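Local coordinates for protein SAM-dependent methyltransferase (Anabaena variabilis ATCC 29413, PDB 3GGD) that probably transfers a methyl group from S-adenosylmethionine to an acceptor substrate, and binds the product S-adenosyl-L-homocysteine, at residues F50-F63 with S121-G133. Numbering follows the deposited sequence.
With SAH (S-adenosyl-L-homocysteine), chain E; EDO (1,2-ethanediol), chain N; EDO (1,2-ethanediol), chain L.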
ATOM      1  N   PHE A  50      -9.247  12.115  -3.819  1.00 60.92           N
ATOM      2  CA  PHE A  50      -9.627  11.452  -5.074  1.00 59.60           C
ATOM      3  C   PHE A  50     -11.115  11.218  -5.363  1.00 59.79           C
ATOM      4  O   PHE A  50     -11.473  10.903  -6.507  1.00 57.70           O
ATOM      5  CB  PHE A  50      -8.889  10.140  -5.211  1.00 60.69           C
ATOM      6  CG  PHE A  50      -9.256   9.080  -4.204  1.00 61.06           C
ATOM      7  CD1 PHE A  50     -10.242   8.137  -4.489  1.00 60.20           C
ATOM      8  CD2 PHE A  50      -8.523   8.928  -3.048  1.00 60.32           C
ATOM      9  CE1 PHE A  50     -10.541   7.124  -3.594  1.00 60.74           C
ATOM     10  CE2 PHE A  50      -8.819   7.918  -2.160  1.00 61.56           C
ATOM     11  CZ  PHE A  50      -9.827   7.014  -2.427  1.00 61.99           C
ATOM     12  N   GLU A  51     -11.990  11.385  -4.374  1.00 57.98           N
ATOM     13  CA  GLU A  51     -13.377  11.056  -4.592  1.00 58.14           C
ATOM     14  C   GLU A  51     -14.078  11.869  -5.683  1.00 58.81           C
ATOM     15  O   GLU A  51     -15.051  11.396  -6.266  1.00 59.16           O
ATOM     16  CB  GLU A  51     -14.184  11.151  -3.276  1.00 56.58           C
ATOM     17  CG  GLU A  51     -14.264  12.531  -2.678  1.00 58.00           C
ATOM     18  CD  GLU A  51     -15.009  12.537  -1.356  1.00 57.34           C
ATOM     19  OE1 GLU A  51     -16.030  11.852  -1.271  1.00 58.69           O
ATOM     20  OE2 GLU A  51     -14.626  13.250  -0.422  1.00 56.40           O
ATOM     21  N   LEU A  52     -13.662  13.113  -5.913  1.00 59.23           N
ATOM     22  CA  LEU A  52     -14.304  13.889  -6.950  1.00 59.50           C
ATOM     23  C   LEU A  52     -13.638  13.586  -8.288  1.00 60.37           C
ATOM     24  O   LEU A  52     -14.098  14.083  -9.307  1.00 60.43           O
ATOM     25  CB  LEU A  52     -14.206  15.381  -6.663  1.00 59.49           C
ATOM     26  CG  LEU A  52     -14.743  15.819  -5.292  1.00 59.86           C
ATOM     27  CD1 LEU A  52     -14.675  17.332  -5.143  1.00 58.92           C
ATOM     28  CD2 LEU A  52     -16.175  15.340  -5.153  1.00 60.59           C
ATOM     29  N   LEU A  53     -12.566  12.792  -8.299  1.00 60.47           N
ATOM     30  CA  LEU A  53     -11.867  12.510  -9.559  1.00 61.72           C
ATOM     31  C   LEU A  53     -12.156  11.113 -10.104  1.00 63.31           C
ATOM     32  O   LEU A  53     -11.872  10.863 -11.249  1.00 65.42           O
ATOM     33  CB  LEU A  53     -10.352  12.685  -9.385  1.00 60.75           C
ATOM     34  CG  LEU A  53      -9.860  14.057  -8.926  1.00 62.18           C
ATOM     35  CD1 LEU A  53      -8.357  14.091  -8.611  1.00 60.53           C
ATOM     36  CD2 LEU A  53     -10.273  15.144  -9.955  1.00 61.97           C
ATOM     37  N   PHE A  54     -12.701  10.192  -9.307  1.00 63.80           N
ATOM     38  CA  PHE A  54     -12.930   8.827  -9.765  1.00 63.68           C
ATOM     39  C   PHE A  54     -14.336   8.678 -10.359  1.00 65.39           C
ATOM     40  O   PHE A  54     -15.284   9.125  -9.769  1.00 64.44           O
ATOM     41  CB  PHE A  54     -12.863   7.866  -8.570  1.00 63.34           C
ATOM     42  CG  PHE A  54     -11.468   7.431  -8.155  1.00 61.49           C
ATOM     43  CD1 PHE A  54     -10.333   8.136  -8.516  1.00 61.34           C
ATOM     44  CD2 PHE A  54     -11.316   6.303  -7.341  1.00 62.81           C
ATOM     45  CE1 PHE A  54      -9.084   7.722  -8.093  1.00 61.29           C
ATOM     46  CE2 PHE A  54     -10.050   5.894  -6.896  1.00 60.50           C
ATOM     47  CZ  PHE A  54      -8.947   6.595  -7.305  1.00 60.89           C
ATOM     48  N   ASN A  55     -14.480   7.999 -11.494  1.00 67.19           N
ATOM     49  CA  ASN A  55     -15.823   7.618 -11.946  1.00 68.84           C
ATOM     50  C   ASN A  55     -16.304   6.449 -11.068  1.00 70.32           C
ATOM     51  O   ASN A  55     -15.703   5.376 -11.123  1.00 69.24           O
ATOM     52  CB  ASN A  55     -15.780   7.156 -13.404  1.00 69.07           C
ATOM     53  CG  ASN A  55     -17.100   6.528 -13.849  1.00 69.97           C
ATOM     54  OD1 ASN A  55     -18.089   6.385 -13.071  1.00 68.93           O
ATOM     55  ND2 ASN A  55     -17.109   6.109 -15.069  1.00 65.10           N
ATOM     56  N   PRO A  56     -17.417   6.616 -10.305  1.00 72.51           N
ATOM     57  CA  PRO A  56     -17.795   5.569  -9.319  1.00 73.82           C
ATOM     58  C   PRO A  56     -18.522   4.362  -9.968  1.00 74.24           C
ATOM     59  O   PRO A  56     -18.672   3.286  -9.303  1.00 75.75           O
ATOM     60  CB  PRO A  56     -18.739   6.307  -8.347  1.00 74.64           C
ATOM     61  CG  PRO A  56     -19.357   7.373  -9.198  1.00 73.19           C
ATOM     62  CD  PRO A  56     -18.422   7.704 -10.350  1.00 72.90           C
ATOM     63  N   GLU A  57     -18.911   4.531 -11.231  1.00 72.73           N
ATOM     64  CA  GLU A  57     -19.411   3.421 -12.065  1.00 72.90           C
ATOM     65  C   GLU A  57     -18.341   2.336 -12.372  1.00 71.87           C
ATOM     66  O   GLU A  57     -18.682   1.254 -12.840  1.00 73.45           O
ATOM     67  CB  GLU A  57     -20.013   3.947 -13.389  1.00 72.74           C
ATOM     68  N   LEU A  58     -17.061   2.593 -12.124  1.00 68.87           N
ATOM     69  CA  LEU A  58     -16.094   1.542 -12.331  1.00 66.74           C
ATOM     70  C   LEU A  58     -15.883   0.817 -11.012  1.00 65.06           C
ATOM     71  O   LEU A  58     -16.047   1.412  -9.923  1.00 65.23           O
ATOM     72  CB  LEU A  58     -14.749   2.080 -12.822  1.00 66.04           C
ATOM     73  CG  LEU A  58     -14.669   2.907 -14.108  1.00 65.04           C
ATOM     74  CD1 LEU A  58     -13.207   3.312 -14.332  1.00 61.60           C
ATOM     75  CD2 LEU A  58     -15.198   2.152 -15.335  1.00 62.30           C
ATOM     76  N   PRO A  59     -15.469  -0.447 -11.091  1.00 62.45           N
ATOM     77  CA  PRO A  59     -15.126  -1.122  -9.857  1.00 62.52           C
ATOM     78  C   PRO A  59     -13.913  -0.439  -9.229  1.00 61.88           C
ATOM     79  O   PRO A  59     -13.087   0.128  -9.957  1.00 61.30           O
ATOM     80  CB  PRO A  59     -14.733  -2.557 -10.307  1.00 62.28           C
ATOM     81  CG  PRO A  59     -14.498  -2.477 -11.775  1.00 61.89           C
ATOM     82  CD  PRO A  59     -15.238  -1.284 -12.290  1.00 62.51           C
ATOM     83  N   LEU A  60     -13.841  -0.486  -7.904  1.00 60.71           N
ATOM     84  CA  LEU A  60     -12.721   0.056  -7.155  1.00 60.85           C
ATOM     85  C   LEU A  60     -11.886  -1.079  -6.607  1.00 61.15           C
ATOM     86  O   LEU A  60     -12.404  -1.924  -5.867  1.00 61.49           O
ATOM     87  CB  LEU A  60     -13.176   0.920  -5.973  1.00 59.83           C
ATOM     88  CG  LEU A  60     -12.030   1.527  -5.118  1.00 61.06           C
ATOM     89  CD1 LEU A  60     -11.050   2.420  -5.912  1.00 57.22           C
ATOM     90  CD2 LEU A  60     -12.623   2.314  -3.958  1.00 59.38           C
ATOM     91  N   ILE A  61     -10.588  -1.063  -6.937  1.00 61.13           N
ATOM     92  CA  ILE A  61      -9.661  -2.009  -6.373  1.00 60.97           C
ATOM     93  C   ILE A  61      -8.853  -1.362  -5.260  1.00 61.63           C
ATOM     94  O   ILE A  61      -8.304  -0.274  -5.447  1.00 60.56           O
ATOM     95  CB  ILE A  61      -8.665  -2.551  -7.445  1.00 62.13           C
ATOM     96  CG1 ILE A  61      -9.410  -3.474  -8.457  1.00 62.44           C
ATOM     97  CG2 ILE A  61      -7.462  -3.278  -6.763  1.00 58.88           C
ATOM     98  CD1 ILE A  61      -8.553  -3.853  -9.729  1.00 60.75           C
ATOM     99  N   ASP A  62      -8.846  -2.014  -4.080  1.00 62.18           N
ATOM    100  CA  ASP A  62      -7.901  -1.705  -2.963  1.00 61.33           C
ATOM    101  C   ASP A  62      -6.741  -2.633  -3.225  1.00 60.83           C
ATOM    102  O   ASP A  62      -6.808  -3.833  -2.958  1.00 59.60           O
ATOM    103  CB  ASP A  62      -8.506  -1.977  -1.575  1.00 60.44           C
ATOM    104  CG  ASP A  62      -7.611  -1.507  -0.434  1.00 62.31           C
ATOM    105  OD1 ASP A  62      -6.421  -1.183  -0.671  1.00 64.44           O
ATOM    106  OD2 ASP A  62      -8.099  -1.474   0.720  1.00 62.35           O
ATOM    107  N   PHE A  63      -5.704  -2.085  -3.853  1.00 61.80           N
ATOM    108  CA  PHE A  63      -4.562  -2.870  -4.299  1.00 61.03           C
ATOM    109  C   PHE A  63      -3.564  -3.038  -3.143  1.00 60.72           C
ATOM    110  O   PHE A  63      -3.111  -2.032  -2.588  1.00 60.53           O
ATOM    111  CB  PHE A  63      -3.828  -2.187  -5.461  1.00 62.38           C
ATOM    112  CG  PHE A  63      -2.861  -3.098  -6.096  1.00 62.20           C
ATOM    113  CD1 PHE A  63      -1.624  -3.316  -5.515  1.00 63.62           C
ATOM    114  CD2 PHE A  63      -3.245  -3.864  -7.180  1.00 65.00           C
ATOM    115  CE1 PHE A  63      -0.746  -4.233  -6.042  1.00 66.45           C
ATOM    116  CE2 PHE A  63      -2.365  -4.802  -7.730  1.00 68.14           C
ATOM    117  CZ  PHE A  63      -1.119  -5.002  -7.140  1.00 67.57           C
ATOM    118  N   SER A 121      -9.559  -8.801 -17.616  1.00 58.79           N
ATOM    119  CA  SER A 121     -10.378  -9.451 -18.640  1.00 58.50           C
ATOM    120  C   SER A 121     -11.787  -9.735 -18.074  1.00 59.24           C
ATOM    121  O   SER A 121     -12.755  -9.788 -18.829  1.00 58.34           O
ATOM    122  CB  SER A 121      -9.768 -10.738 -19.164  1.00 58.34           C
ATOM    123  OG  SER A 121      -9.807 -11.776 -18.194  1.00 60.65           O
ATOM    124  N   GLU A 122     -11.888  -9.900 -16.759  1.00 59.38           N
ATOM    125  CA  GLU A 122     -13.168 -10.138 -16.094  1.00 60.19           C
ATOM    126  C   GLU A 122     -13.949  -8.882 -15.764  1.00 59.42           C
ATOM    127  O   GLU A 122     -15.131  -8.861 -15.947  1.00 60.04           O
ATOM    128  CB  GLU A 122     -12.934 -10.901 -14.791  1.00 60.08           C
ATOM    129  CG  GLU A 122     -12.359 -12.310 -15.012  1.00 61.94           C
ATOM    130  CD  GLU A 122     -11.920 -12.977 -13.711  1.00 62.88           C
ATOM    131  OE1 GLU A 122     -12.506 -12.655 -12.658  1.00 65.48           O
ATOM    132  OE2 GLU A 122     -11.009 -13.834 -13.764  1.00 66.70           O
ATOM    133  N   ILE A 123     -13.303  -7.823 -15.298  1.00 59.67           N
ATOM    134  CA  ILE A 123     -14.041  -6.679 -14.754  1.00 59.02           C
ATOM    135  C   ILE A 123     -13.928  -5.370 -15.543  1.00 59.23           C
ATOM    136  O   ILE A 123     -14.657  -4.409 -15.269  1.00 59.01           O
ATOM    137  CB  ILE A 123     -13.683  -6.474 -13.251  1.00 59.96           C
ATOM    138  CG1 ILE A 123     -12.265  -5.943 -13.070  1.00 60.67           C
ATOM    139  CG2 ILE A 123     -13.893  -7.800 -12.452  1.00 58.52           C
ATOM    140  CD1 ILE A 123     -11.899  -5.471 -11.646  1.00 59.44           C
ATOM    141  N   GLY A 124     -13.023  -5.322 -16.532  1.00 58.80           N
ATOM    142  CA  GLY A 124     -12.753  -4.094 -17.242  1.00 57.72           C
ATOM    143  C   GLY A 124     -11.890  -3.152 -16.439  1.00 57.57           C
ATOM    144  O   GLY A 124     -11.296  -3.521 -15.410  1.00 57.36           O
ATOM    145  N   ASP A 125     -11.845  -1.905 -16.890  1.00 57.28           N
ATOM    146  CA  ASP A 125     -11.018  -0.876 -16.297  1.00 56.72           C
ATOM    147  C   ASP A 125     -11.511  -0.645 -14.868  1.00 57.73           C
ATOM    148  O   ASP A 125     -12.704  -0.569 -14.624  1.00 58.42           O
ATOM    149  CB  ASP A 125     -11.144   0.455 -17.036  1.00 56.70           C
ATOM    150  CG  ASP A 125     -10.537   0.460 -18.437  1.00 57.72           C
ATOM    151  OD1 ASP A 125      -9.918  -0.533 -18.869  1.00 57.18           O
ATOM    152  OD2 ASP A 125     -10.679   1.519 -19.074  1.00 58.15           O
ATOM    153  N   ALA A 126     -10.579  -0.491 -13.935  1.00 58.48           N
ATOM    154  CA  ALA A 126     -10.897  -0.297 -12.511  1.00 58.80           C
ATOM    155  C   ALA A 126     -10.187   0.957 -12.001  1.00 58.68           C
ATOM    156  O   ALA A 126      -9.110   1.309 -12.480  1.00 58.87           O
ATOM    157  CB  ALA A 126     -10.436  -1.502 -11.677  1.00 57.46           C
ATOM    158  N   ASN A 127     -10.789   1.609 -11.016  1.00 58.52           N
ATOM    159  CA  ASN A 127     -10.066   2.631 -10.261  1.00 59.24           C
ATOM    160  C   ASN A 127      -9.254   1.912  -9.217  1.00 59.80           C
ATOM    161  O   ASN A 127      -9.580   0.776  -8.874  1.00 59.86           O
ATOM    162  CB  ASN A 127     -11.018   3.591  -9.596  1.00 59.62           C
ATOM    163  CG  ASN A 127     -11.760   4.435 -10.584  1.00 60.95           C
ATOM    164  OD1 ASN A 127     -11.165   4.919 -11.545  1.00 58.44           O
ATOM    165  ND2 ASN A 127     -13.084   4.615 -10.354  1.00 56.66           N
ATOM    166  N   ILE A 128      -8.171   2.543  -8.745  1.00 59.84           N
ATOM    167  CA  ILE A 128      -7.307   1.922  -7.721  1.00 59.44           C
ATOM    168  C   ILE A 128      -7.013   2.847  -6.558  1.00 59.90           C
ATOM    169  O   ILE A 128      -6.675   4.031  -6.745  1.00 60.16           O
ATOM    170  CB  ILE A 128      -5.936   1.439  -8.293  1.00 59.34           C
ATOM    171  CG1 ILE A 128      -6.133   0.320  -9.317  1.00 60.19           C
ATOM    172  CG2 ILE A 128      -5.002   0.923  -7.159  1.00 58.57           C
ATOM    173  CD1 ILE A 128      -4.876  -0.072 -10.100  1.00 59.47           C
ATOM    174  N   TYR A 129      -7.182   2.296  -5.356  1.00 59.96           N
ATOM    175  CA  TYR A 129      -6.699   2.880  -4.123  1.00 60.11           C
ATOM    176  C   TYR A 129      -5.543   2.000  -3.653  1.00 60.95           C
ATOM    177  O   TYR A 129      -5.698   0.770  -3.510  1.00 60.84           O
ATOM    178  CB  TYR A 129      -7.798   2.864  -3.042  1.00 60.57           C
ATOM    179  CG  TYR A 129      -7.339   3.306  -1.666  1.00 59.89           C
ATOM    180  CD1 TYR A 129      -7.228   4.644  -1.346  1.00 60.59           C
ATOM    181  CD2 TYR A 129      -7.001   2.376  -0.684  1.00 59.79           C
ATOM    182  CE1 TYR A 129      -6.822   5.052  -0.055  1.00 60.68           C
ATOM    183  CE2 TYR A 129      -6.637   2.766   0.606  1.00 60.60           C
ATOM    184  CZ  TYR A 129      -6.537   4.114   0.918  1.00 62.42           C
ATOM    185  OH  TYR A 129      -6.142   4.535   2.183  1.00 60.28           O
HETATM  186  N   MSE A 130      -4.382   2.614  -3.442  1.00 61.56           N
HETATM  187  CA  MSE A 130      -3.240   1.881  -2.945  1.00 63.10           C
HETATM  188  C   MSE A 130      -2.528   2.645  -1.832  1.00 61.35           C
HETATM  189  O   MSE A 130      -1.972   3.734  -2.037  1.00 61.72           O
HETATM  190  CB  MSE A 130      -2.259   1.571  -4.076  1.00 62.97           C
HETATM  191  CG  MSE A 130      -1.122   0.662  -3.635  1.00 63.91           C
HETATM  192 SE   MSE A 130       0.022   0.134  -5.203  0.75 72.00          SE
HETATM  193  CE  MSE A 130       0.816   1.760  -5.430  1.00 59.63           C
ATOM    194  N   ARG A 131      -2.522   2.044  -0.650  1.00 61.61           N
ATOM    195  CA  ARG A 131      -1.902   2.646   0.528  1.00 60.33           C
ATOM    196  C   ARG A 131      -0.655   1.824   0.907  1.00 60.57           C
ATOM    197  O   ARG A 131      -0.739   0.691   1.421  1.00 60.07           O
ATOM    198  CB  ARG A 131      -2.914   2.694   1.676  1.00 59.28           C
ATOM    199  CG  ARG A 131      -2.361   3.391   2.922  1.00 59.08           C
ATOM    200  CD  ARG A 131      -3.452   3.533   4.014  1.00 59.50           C
ATOM    201  NE  ARG A 131      -2.958   4.270   5.179  1.00 58.77           N
ATOM    202  CZ  ARG A 131      -2.458   3.696   6.262  1.00 58.02           C
ATOM    203  NH1 ARG A 131      -2.390   2.381   6.337  1.00 59.39           N
ATOM    204  NH2 ARG A 131      -2.052   4.446   7.282  1.00 59.32           N
ATOM    205  N   THR A 132       0.491   2.427   0.653  1.00 60.83           N
ATOM    206  CA  THR A 132       1.795   1.846   0.876  1.00 61.09           C
ATOM    207  C   THR A 132       1.964   0.496   0.211  1.00 62.24           C
ATOM    208  O   THR A 132       2.315  -0.496   0.840  1.00 63.48           O
ATOM    209  CB  THR A 132       2.201   1.861   2.354  1.00 61.30           C
ATOM    210  OG1 THR A 132       1.152   1.336   3.192  1.00 59.33           O
ATOM    211  CG2 THR A 132       2.557   3.338   2.780  1.00 61.29           C
ATOM    212  N   GLY A 133       1.717   0.461  -1.090  1.00 62.32           N
ATOM    213  CA  GLY A 133       1.920  -0.766  -1.848  1.00 62.77           C
ATOM    214  C   GLY A 133       3.185  -0.777  -2.670  1.00 63.01           C
ATOM    215  O   GLY A 133       3.533  -1.810  -3.225  1.00 63.41           O
TER
HETATM  216  N   SAH E 248      -2.802  -1.125   2.001  1.00 47.95           N
HETATM  217  CA  SAH E 248      -2.801  -1.840   3.304  1.00 49.38           C
HETATM  218  CB  SAH E 248      -1.526  -2.673   3.552  1.00 49.33           C
HETATM  219  CG  SAH E 248      -0.151  -1.983   3.491  1.00 48.24           C
HETATM  220  SD  SAH E 248       1.214  -3.086   3.901  1.00 40.72           S
HETATM  221  C   SAH E 248      -3.011  -0.885   4.469  1.00 49.97           C
HETATM  222  O   SAH E 248      -3.433  -1.318   5.572  1.00 50.80           O
HETATM  223  OXT SAH E 248      -2.746   0.312   4.351  1.00 48.90           O
HETATM  224  C5' SAH E 248       1.731  -3.593   2.285  1.00 48.21           C
HETATM  225  C4' SAH E 248       0.814  -4.695   1.678  1.00 48.86           C
HETATM  226  O4' SAH E 248       1.276  -5.035   0.349  1.00 48.08           O
HETATM  227  C3' SAH E 248       0.764  -6.040   2.426  1.00 46.81           C
HETATM  228  O3' SAH E 248      -0.561  -6.450   2.720  1.00 47.64           O
HETATM  229  C2' SAH E 248       1.391  -7.037   1.459  1.00 47.91           C
HETATM  230  O2' SAH E 248       0.990  -8.413   1.619  1.00 47.29           O
HETATM  231  C1' SAH E 248       1.063  -6.420   0.112  1.00 48.00           C
HETATM  232  N9  SAH E 248       1.911  -6.901  -0.985  1.00 47.52           N
HETATM  233  C8  SAH E 248       3.259  -7.073  -0.908  1.00 48.12           C
HETATM  234  N7  SAH E 248       3.735  -7.494  -2.091  1.00 47.45           N
HETATM  235  C5  SAH E 248       2.662  -7.603  -2.931  1.00 47.55           C
HETATM  236  C6  SAH E 248       2.481  -8.056  -4.306  1.00 48.56           C
HETATM  237  N6  SAH E 248       3.599  -8.463  -4.951  1.00 48.57           N
HETATM  238  N1  SAH E 248       1.256  -8.083  -4.851  1.00 47.31           N
HETATM  239  C2  SAH E 248       0.165  -7.689  -4.120  1.00 48.68           C
HETATM  240  N3  SAH E 248       0.282  -7.286  -2.855  1.00 46.69           N
HETATM  241  C4  SAH E 248       1.467  -7.247  -2.214  1.00 45.85           C
HETATM  242  C1  EDO N 257     -10.929   0.480 -22.173  1.00 66.75           C
HETATM  243  O1  EDO N 257     -11.495   1.663 -21.618  1.00 62.60           O
HETATM  244  C2  EDO N 257      -9.433   0.674 -22.430  1.00 67.39           C
HETATM  245  O2  EDO N 257      -8.655   0.318 -21.246  1.00 65.02           O
HETATM  246  C1  EDO L 255      -2.056   8.357   6.038  1.00 56.55           C
HETATM  247  O1  EDO L 255      -2.255   7.450   7.137  1.00 54.42           O
HETATM  248  C2  EDO L 255      -3.225   8.318   5.012  1.00 56.76           C
HETATM  249  O2  EDO L 255      -3.614   6.973   4.593  1.00 50.47           O
HETATM  250  O   HOH W   1     -12.140   7.014 -12.839  1.00 53.79           O
HETATM  251  O   HOH W   2     -14.736   3.267  -8.436  1.00 51.30           O
HETATM  252  O   HOH W   3      -3.904  -0.452  -0.568  1.00 45.22           O
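N127 and F54 stack: amide and ring planes lie 27° apart, and N127 CB comes within 3.5 Å of F54 CD2. With N127 CG beside its own backbone N (chi1 -68°), the amide lies over one ring face while F50 CD1 takes the other. N127 ND2 gives a weak, bent bond to N55 O (2.8 Å) and also donates to a water that itself donates to L58 O; N127 OD1 accepts from A158 N of the next strand, so the buried amide is gripped at both ends.

N127 opens strand 127-131, which pairs in parallel with strand 60-63, the segment axes approaching to 4.6 Å. The ladder runs from N127 N to P59 O (2.9 Å) through I61, whose N reaches N127 O at 175° and whose O receives Y129 N, to F63 N on Y129 O. On one face D62 OD1 meets the Y129 ring edge, 3.6 Å from Y129 CD2, while D62 OD2 bonds T71 OG1; on the other I61 CD1 touches A126 CB at 3.6 Å.

Farther along, selenomethionine M130 approaches the F63 ring obliquely, SE 3.8 Å from F63 CD1, a Met-aromatic contact. R131 NH1 binds SAH OXT (2.9 Å) and R131 O receives SAH N, placing SAH at the C-terminal strand ends, as in Rossmann-like class I methyltransferases.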